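Local coordinates for protein Rik1-associated factor 1 (Schizosaccharomyces pombe, PDB 4O9D) that helps establish heterochromatin as a component of the Clr4 methyltransferase complex, which methylates histone H3 and preferentially ubiquitylates it, at residues Lys21-Phe26 and Gly417-Ile422; Pro40-Phe45 and Gly65-Glu70. All coordinates share one frame; numbering follows the deposited sequence.

Contact 1: Lys21-Phe26 and Gly417-Ile422; sequences KPWKHF and GEFRII
Trp23 meets Gly417 through its backbone and Phe419 through its ring. Its O accepts a nearly straight bond from Gly417 N (2.7 Å, N-H...O 167°). With CG anti to the backbone N (chi1 -177°), the indole offers a face to the edge of Phe419. This is an offset edge-to-face pair, whose planes stand at 82° and whose nearest atoms are Trp23 CZ3 and Phe419 CZ (3.9 Å). Lys24 lies against both rings: its CG is 3.9 Å from the Phe419 centroid, a CH-pi contact over the face, and 3.5 Å above the Trp23 ring plane. Bent at chi2, the chain rises above the phenyl face to the backbone, where Lys24 NZ donates to Glu418 O (2.8 Å). Arg420 NH1 reaches that oxygen from the opposite face of the carbonyl plane (2.8 Å), which brings two cations together, with Glu70 close by, probably offsetting the like charges.

The setting is the closure of a WD-repeat beta-propeller. Strand 21-26 is one edge strand of the blade whose other strands lie within 382-407, and a classic bulge sets both Trp23 and Lys24 opposite Met405. The C-terminal segment passes along its outer side, bridged once, at Lys24 and Gly417.

His25 N donates almost linearly to Gly417 O (3.0 Å). One water joins the two segments, donating to His25 O and accepting from Phe419 N (3.0 Å), while the His25 imidazole bonds to Asn404.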
loop_
_atom_site.group_PDB
_atom_site.type_symbol
_atom_site.label_atom_id
_atom_site.label_comp_id
_atom_site.label_asym_id
_atom_site.label_seq_id
_atom_site.Cartn_x
_atom_site.Cartn_y
_atom_site.Cartn_z
ATOM N N LYS A 21 -17.204 2.664 14.913
ATOM C CA LYS A 21 -16.907 2.637 16.342
ATOM C C LYS A 21 -15.834 1.589 16.629
ATOM O O LYS A 21 -15.688 0.629 15.887
ATOM C CB LYS A 21 -18.174 2.342 17.144
ATOM C CG LYS A 21 -19.280 3.388 16.982
ATOM C CD LYS A 21 -18.824 4.791 17.416
ATOM C CE LYS A 21 -19.891 5.851 17.143
ATOM N NZ LYS A 21 -19.315 7.227 16.926
ATOM N N PRO A 22 -15.071 1.775 17.710
ATOM C CA PRO A 22 -14.079 0.749 18.045
ATOM C C PRO A 22 -14.704 -0.633 18.058
ATOM O O PRO A 22 -15.853 -0.792 18.480
ATOM C CB PRO A 22 -13.613 1.145 19.452
ATOM C CG PRO A 22 -14.593 2.146 19.927
ATOM C CD PRO A 22 -15.147 2.827 18.731
ATOM N N TRP A 23 -13.959 -1.621 17.575
ATOM C CA TRP A 23 -14.479 -2.962 17.453
ATOM C C TRP A 23 -13.508 -3.978 18.028
ATOM O O TRP A 23 -13.839 -4.688 18.970
ATOM C CB TRP A 23 -14.765 -3.291 15.990
ATOM C CG TRP A 23 -15.356 -4.626 15.837
ATOM C CD1 TRP A 23 -16.378 -5.153 16.579
ATOM C CD2 TRP A 23 -14.986 -5.631 14.887
ATOM N NE1 TRP A 23 -16.660 -6.425 16.152
ATOM C CE2 TRP A 23 -15.821 -6.743 15.114
ATOM C CE3 TRP A 23 -14.025 -5.702 13.868
ATOM C CZ2 TRP A 23 -15.733 -7.912 14.356
ATOM C CZ3 TRP A 23 -13.937 -6.864 13.117
ATOM C CH2 TRP A 23 -14.787 -7.956 13.370
ATOM N N LYS A 24 -12.312 -4.062 17.448
ATOM C CA LYS A 24 -11.319 -5.003 17.924
ATOM C C LYS A 24 -9.979 -4.341 18.025
ATOM O O LYS A 24 -9.618 -3.504 17.202
ATOM C CB LYS A 24 -11.198 -6.199 16.982
ATOM C CG LYS A 24 -12.458 -7.005 16.833
ATOM C CD LYS A 24 -12.778 -7.770 18.088
ATOM C CE LYS A 24 -13.940 -8.717 17.863
ATOM N NZ LYS A 24 -14.379 -9.358 19.136
ATOM N N HIS A 25 -9.235 -4.734 19.043
ATOM C CA HIS A 25 -7.855 -4.333 19.187
ATOM C C HIS A 25 -7.010 -5.592 19.272
ATOM O O HIS A 25 -7.421 -6.594 19.865
ATOM C CB HIS A 25 -7.625 -3.510 20.452
ATOM C CG HIS A 25 -6.188 -3.475 20.857
ATOM N ND1 HIS A 25 -5.293 -2.569 20.331
ATOM C CD2 HIS A 25 -5.474 -4.273 21.686
ATOM C CE1 HIS A 25 -4.092 -2.796 20.833
ATOM N NE2 HIS A 25 -4.175 -3.823 21.662
ATOM N N PHE A 26 -5.815 -5.526 18.698
ATOM C CA PHE A 26 -4.943 -6.682 18.594
ATOM C C PHE A 26 -3.478 -6.255 18.691
ATOM O O PHE A 26 -3.078 -5.264 18.080
ATOM C CB PHE A 26 -5.232 -7.374 17.247
ATOM C CG PHE A 26 -4.344 -8.548 16.943
ATOM C CD1 PHE A 26 -4.631 -9.806 17.461
ATOM C CD2 PHE A 26 -3.255 -8.413 16.088
ATOM C CE1 PHE A 26 -3.823 -10.904 17.164
ATOM C CE2 PHE A 26 -2.440 -9.507 15.791
ATOM C CZ PHE A 26 -2.726 -10.748 16.327
ATOM N N GLY A 417 -13.023 -5.035 21.526
ATOM C CA GLY A 417 -12.987 -6.430 21.903
ATOM C C GLY A 417 -11.674 -7.024 21.446
ATOM O O GLY A 417 -10.749 -6.292 21.045
ATOM N N GLU A 418 -11.592 -8.350 21.509
ATOM C CA GLU A 418 -10.430 -9.079 21.021
ATOM C C GLU A 418 -10.859 -10.126 20.023
ATOM O O GLU A 418 -12.007 -10.584 20.037
ATOM C CB GLU A 418 -9.698 -9.777 22.164
ATOM C CG GLU A 418 -8.761 -8.889 22.946
ATOM C CD GLU A 418 -8.202 -9.589 24.176
ATOM O OE1 GLU A 418 -8.570 -9.181 25.298
ATOM O OE2 GLU A 418 -7.404 -10.552 24.027
ATOM N N PHE A 419 -9.925 -10.485 19.146
ATOM C CA PHE A 419 -10.070 -11.654 18.316
ATOM C C PHE A 419 -9.612 -12.808 19.191
ATOM O O PHE A 419 -8.852 -12.610 20.151
ATOM C CB PHE A 419 -9.202 -11.549 17.046
ATOM C CG PHE A 419 -9.743 -10.586 16.021
ATOM C CD1 PHE A 419 -10.770 -10.968 15.165
ATOM C CD2 PHE A 419 -9.228 -9.292 15.916
ATOM C CE1 PHE A 419 -11.291 -10.074 14.214
ATOM C CE2 PHE A 419 -9.731 -8.403 14.972
ATOM C CZ PHE A 419 -10.762 -8.802 14.115
ATOM N N ARG A 420 -10.089 -14.004 18.893
ATOM C CA ARG A 420 -9.581 -15.178 19.580
ATOM C C ARG A 420 -8.589 -15.858 18.647
ATOM O O ARG A 420 -8.916 -16.162 17.503
ATOM C CB ARG A 420 -10.725 -16.110 19.980
ATOM C CG ARG A 420 -11.524 -15.614 21.215
ATOM C CD ARG A 420 -12.336 -14.350 20.917
ATOM N NE ARG A 420 -13.562 -14.299 21.722
ATOM C CZ ARG A 420 -14.369 -13.240 21.818
ATOM N NH1 ARG A 420 -14.097 -12.113 21.170
ATOM N NH2 ARG A 420 -15.457 -13.309 22.573
ATOM N N ILE A 421 -7.370 -16.050 19.134
ATOM C CA ILE A 421 -6.308 -16.682 18.353
ATOM C C ILE A 421 -6.528 -18.183 18.222
ATOM O O ILE A 421 -6.760 -18.857 19.227
ATOM C CB ILE A 421 -4.939 -16.491 19.008
ATOM C CG1 ILE A 421 -4.575 -15.007 19.065
ATOM C CG2 ILE A 421 -3.878 -17.267 18.236
ATOM C CD1 ILE A 421 -3.223 -14.753 19.671
ATOM N N ILE A 422 -6.447 -18.701 16.996
ATOM C CA ILE A 422 -6.685 -20.121 16.754
ATOM C C ILE A 422 -5.452 -20.730 16.092
ATOM O O ILE A 422 -4.503 -20.015 15.766
ATOM C CB ILE A 422 -7.921 -20.356 15.848
ATOM C CG1 ILE A 422 -7.782 -19.591 14.533
ATOM C CG2 ILE A 422 -9.213 -19.928 16.547
ATOM C CD1 ILE A 422 -8.562 -20.201 13.384
HETATM O O HOH W 1 -7.202 -9.236 19.422
#

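Contact 2: Pro40-Phe45 and Gly65-Glu70; sequences PLCEKF and GDFHSE. With EDO (1,2-ethanediol), chain C.
Strands 44-49 and 62-66 are antiparallel neighbours within one propeller blade, and here Lys44 and Phe45 of one pair with Asp66 and Gly65 of the other. Phe45 and Gly65 form a hydrogen-bonded pair, with Gly65 N to Phe45 O at 2.8 Å and Phe45 N to Gly65 O at 3.1 Å. The Phe45 side chain takes the crowded position between backbone N and carbonyl carbon (chi1 67°), which folds its ring over the glycine, where the absence of a side chain lets the ring lie close; Gly65 CA stands 3.7 Å from the ring centroid, over the face.

Lys44 and Asp66, a non-hydrogen-bonded pair, send their side chains to the other face of the sheet. A salt bridge joins Lys44 NZ to Asp66 OD2 (3.1 Å), using the anti lone pair. The second oxygen, OD1, accepts from Ser69 N (2.8 Å), an Asx motif that ties the carboxylate to the turn.

Phe67 N prolongs the pairing with a bond to Glu43 O (3.0 Å, N-H...O 171°). Its ring runs nearly parallel to that of Phe45 (planes at 30°) but is slid aside, so that Phe67 CE1 meets Phe45 CD2 at 3.2 Å. Cys42 O lies at its edge, and Cys42 SG packs on Phe67 CE2 (4.2 Å). Were the ring cut back to an alanine here, Phe45 CD2 and Cys42 SG would probably lose their packing partner. Adjacent antiparallel strands, linked onward through an Asx turn to strand 71-74, follow the meandering course of a beta-propeller blade.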
loop_
_atom_site.group_PDB
_atom_site.type_symbol
_atom_site.label_atom_id
_atom_site.label_comp_id
_atom_site.label_asym_id
_atom_site.label_seq_id
_atom_site.Cartn_x
_atom_site.Cartn_y
_atom_site.Cartn_z
ATOM N N PRO A 40 -12.393 -9.512 -1.193
ATOM C CA PRO A 40 -13.443 -8.763 -1.906
ATOM C C PRO A 40 -14.761 -8.733 -1.122
ATOM O O PRO A 40 -15.364 -7.667 -0.987
ATOM C CB PRO A 40 -13.608 -9.534 -3.220
ATOM C CG PRO A 40 -12.266 -10.236 -3.417
ATOM C CD PRO A 40 -11.758 -10.552 -2.026
ATOM N N LEU A 41 -15.164 -9.890 -0.589
ATOM C CA LEU A 41 -16.417 -10.032 0.147
ATOM C C LEU A 41 -16.405 -9.261 1.458
ATOM O O LEU A 41 -17.443 -9.127 2.111
ATOM C CB LEU A 41 -16.676 -11.513 0.445
ATOM C CG LEU A 41 -16.845 -12.423 -0.771
ATOM C CD1 LEU A 41 -16.824 -13.905 -0.383
ATOM C CD2 LEU A 41 -18.117 -12.089 -1.524
ATOM N N CYS A 42 -15.235 -8.766 1.855
ATOM C CA CYS A 42 -15.066 -8.123 3.167
ATOM C C CYS A 42 -15.521 -9.067 4.297
ATOM O O CYS A 42 -16.189 -8.658 5.239
ATOM C CB CYS A 42 -15.810 -6.783 3.226
ATOM S SG CYS A 42 -15.292 -5.699 4.606
ATOM N N GLU A 43 -15.133 -10.335 4.181
ATOM C CA GLU A 43 -15.422 -11.365 5.182
ATOM C C GLU A 43 -14.180 -11.722 5.981
ATOM O O GLU A 43 -14.273 -12.275 7.082
ATOM C CB GLU A 43 -15.960 -12.624 4.490
ATOM C CG GLU A 43 -17.421 -12.500 4.100
ATOM C CD GLU A 43 -17.933 -13.650 3.250
ATOM O OE1 GLU A 43 -19.127 -13.597 2.878
ATOM O OE2 GLU A 43 -17.156 -14.587 2.941
ATOM N N LYS A 44 -13.013 -11.411 5.422
ATOM C CA LYS A 44 -11.751 -11.804 6.036
ATOM C C LYS A 44 -10.760 -10.687 5.816
ATOM O O LYS A 44 -10.945 -9.883 4.900
ATOM C CB LYS A 44 -11.236 -13.098 5.398
ATOM C CG LYS A 44 -12.157 -14.290 5.599
ATOM C CD LYS A 44 -11.527 -15.570 5.080
ATOM C CE LYS A 44 -12.275 -16.805 5.567
ATOM N NZ LYS A 44 -11.688 -17.319 6.841
ATOM N N PHE A 45 -9.727 -10.629 6.655
ATOM C CA PHE A 45 -8.698 -9.608 6.531
ATOM C C PHE A 45 -7.353 -10.266 6.816
ATOM O O PHE A 45 -7.299 -11.377 7.335
ATOM C CB PHE A 45 -8.957 -8.470 7.528
ATOM C CG PHE A 45 -8.800 -8.891 8.953
ATOM C CD1 PHE A 45 -7.565 -8.828 9.574
ATOM C CD2 PHE A 45 -9.895 -9.389 9.672
ATOM C CE1 PHE A 45 -7.413 -9.228 10.915
ATOM C CE2 PHE A 45 -9.761 -9.793 11.004
ATOM C CZ PHE A 45 -8.522 -9.719 11.627
ATOM N N GLY A 65 -7.534 -13.097 9.590
ATOM C CA GLY A 65 -8.658 -13.046 10.509
ATOM C C GLY A 65 -9.981 -13.184 9.771
ATOM O O GLY A 65 -10.042 -13.005 8.550
ATOM N N ASP A 66 -11.037 -13.490 10.526
ATOM C CA ASP A 66 -12.360 -13.748 9.980
ATOM C C ASP A 66 -13.378 -12.901 10.742
ATOM O O ASP A 66 -13.481 -13.006 11.965
ATOM C CB ASP A 66 -12.702 -15.237 10.142
ATOM C CG ASP A 66 -14.043 -15.597 9.532
ATOM O OD1 ASP A 66 -15.078 -15.339 10.176
ATOM O OD2 ASP A 66 -14.063 -16.125 8.398
ATOM N N PHE A 67 -14.134 -12.076 10.024
ATOM C CA PHE A 67 -15.033 -11.113 10.663
ATOM C C PHE A 67 -16.257 -11.806 11.302
ATOM O O PHE A 67 -16.684 -11.436 12.385
ATOM C CB PHE A 67 -15.476 -10.036 9.666
ATOM C CG PHE A 67 -14.375 -9.059 9.273
ATOM C CD1 PHE A 67 -13.555 -8.479 10.236
ATOM C CD2 PHE A 67 -14.172 -8.715 7.942
ATOM C CE1 PHE A 67 -12.551 -7.561 9.878
ATOM C CE2 PHE A 67 -13.167 -7.798 7.572
ATOM C CZ PHE A 67 -12.352 -7.226 8.552
ATOM N N HIS A 68 -16.802 -12.813 10.639
ATOM C CA HIS A 68 -17.931 -13.554 11.194
ATOM C C HIS A 68 -17.597 -14.268 12.512
ATOM O O HIS A 68 -18.361 -14.182 13.468
ATOM C CB HIS A 68 -18.449 -14.574 10.186
ATOM C CG HIS A 68 -19.500 -15.482 10.745
ATOM N ND1 HIS A 68 -20.614 -15.012 11.406
ATOM C CD2 HIS A 68 -19.595 -16.835 10.765
ATOM C CE1 HIS A 68 -21.358 -16.033 11.798
ATOM N NE2 HIS A 68 -20.762 -17.150 11.421
ATOM N N SER A 69 -16.458 -14.956 12.572
ATOM C CA SER A 69 -16.121 -15.769 13.752
ATOM C C SER A 69 -15.265 -15.018 14.761
ATOM O O SER A 69 -15.089 -15.473 15.904
ATOM C CB SER A 69 -15.407 -17.066 13.324
ATOM O OG SER A 69 -14.132 -16.792 12.754
ATOM N N GLU A 70 -14.724 -13.873 14.343
ATOM C CA GLU A 70 -13.907 -13.057 15.220
ATOM C C GLU A 70 -12.713 -13.868 15.714
ATOM O O GLU A 70 -12.300 -13.778 16.872
ATOM C CB GLU A 70 -14.760 -12.515 16.371
ATOM C CG GLU A 70 -16.054 -11.906 15.853
ATOM C CD GLU A 70 -16.833 -11.109 16.907
ATOM O OE1 GLU A 70 -16.452 -11.122 18.109
ATOM O OE2 GLU A 70 -17.826 -10.458 16.511
HETATM C C1 EDO C . -8.514 -17.219 9.943
HETATM O O1 EDO C . -9.297 -17.689 8.838
HETATM C C2 EDO C . -9.401 -17.009 11.171
HETATM O O2 EDO C . -10.223 -18.155 11.434
HETATM O O HOH W 2 -16.916 -13.105 7.607
#

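In the fold
Contact 1 links two neighbouring blades at the ring closure; contact 2 lies within one of them, and their centres are about 12 Å apart. Contact 1 joins segments nearly 400 residues apart through a single backbone bridge and long side chains; contact 2 joins segments only 20 residues apart, through two regular strand pairs. Each is partly buried, but in contact 1 the buried Lys24 brings its charge among aromatic rings, while the Lys44-Asp66 salt bridge is partly exposed. The aromatic groups merge, Trp23 CZ3 packing on Phe67 CD1 (3.3 Å) and Phe419 on Phe45, with Met405 touching all four rings. Glu70 OE1 meets Lys24 NZ at 2.9 Å, and Glu70 O probably accepts from Arg420 N, where strand 420-422 joins the blade of contact 2.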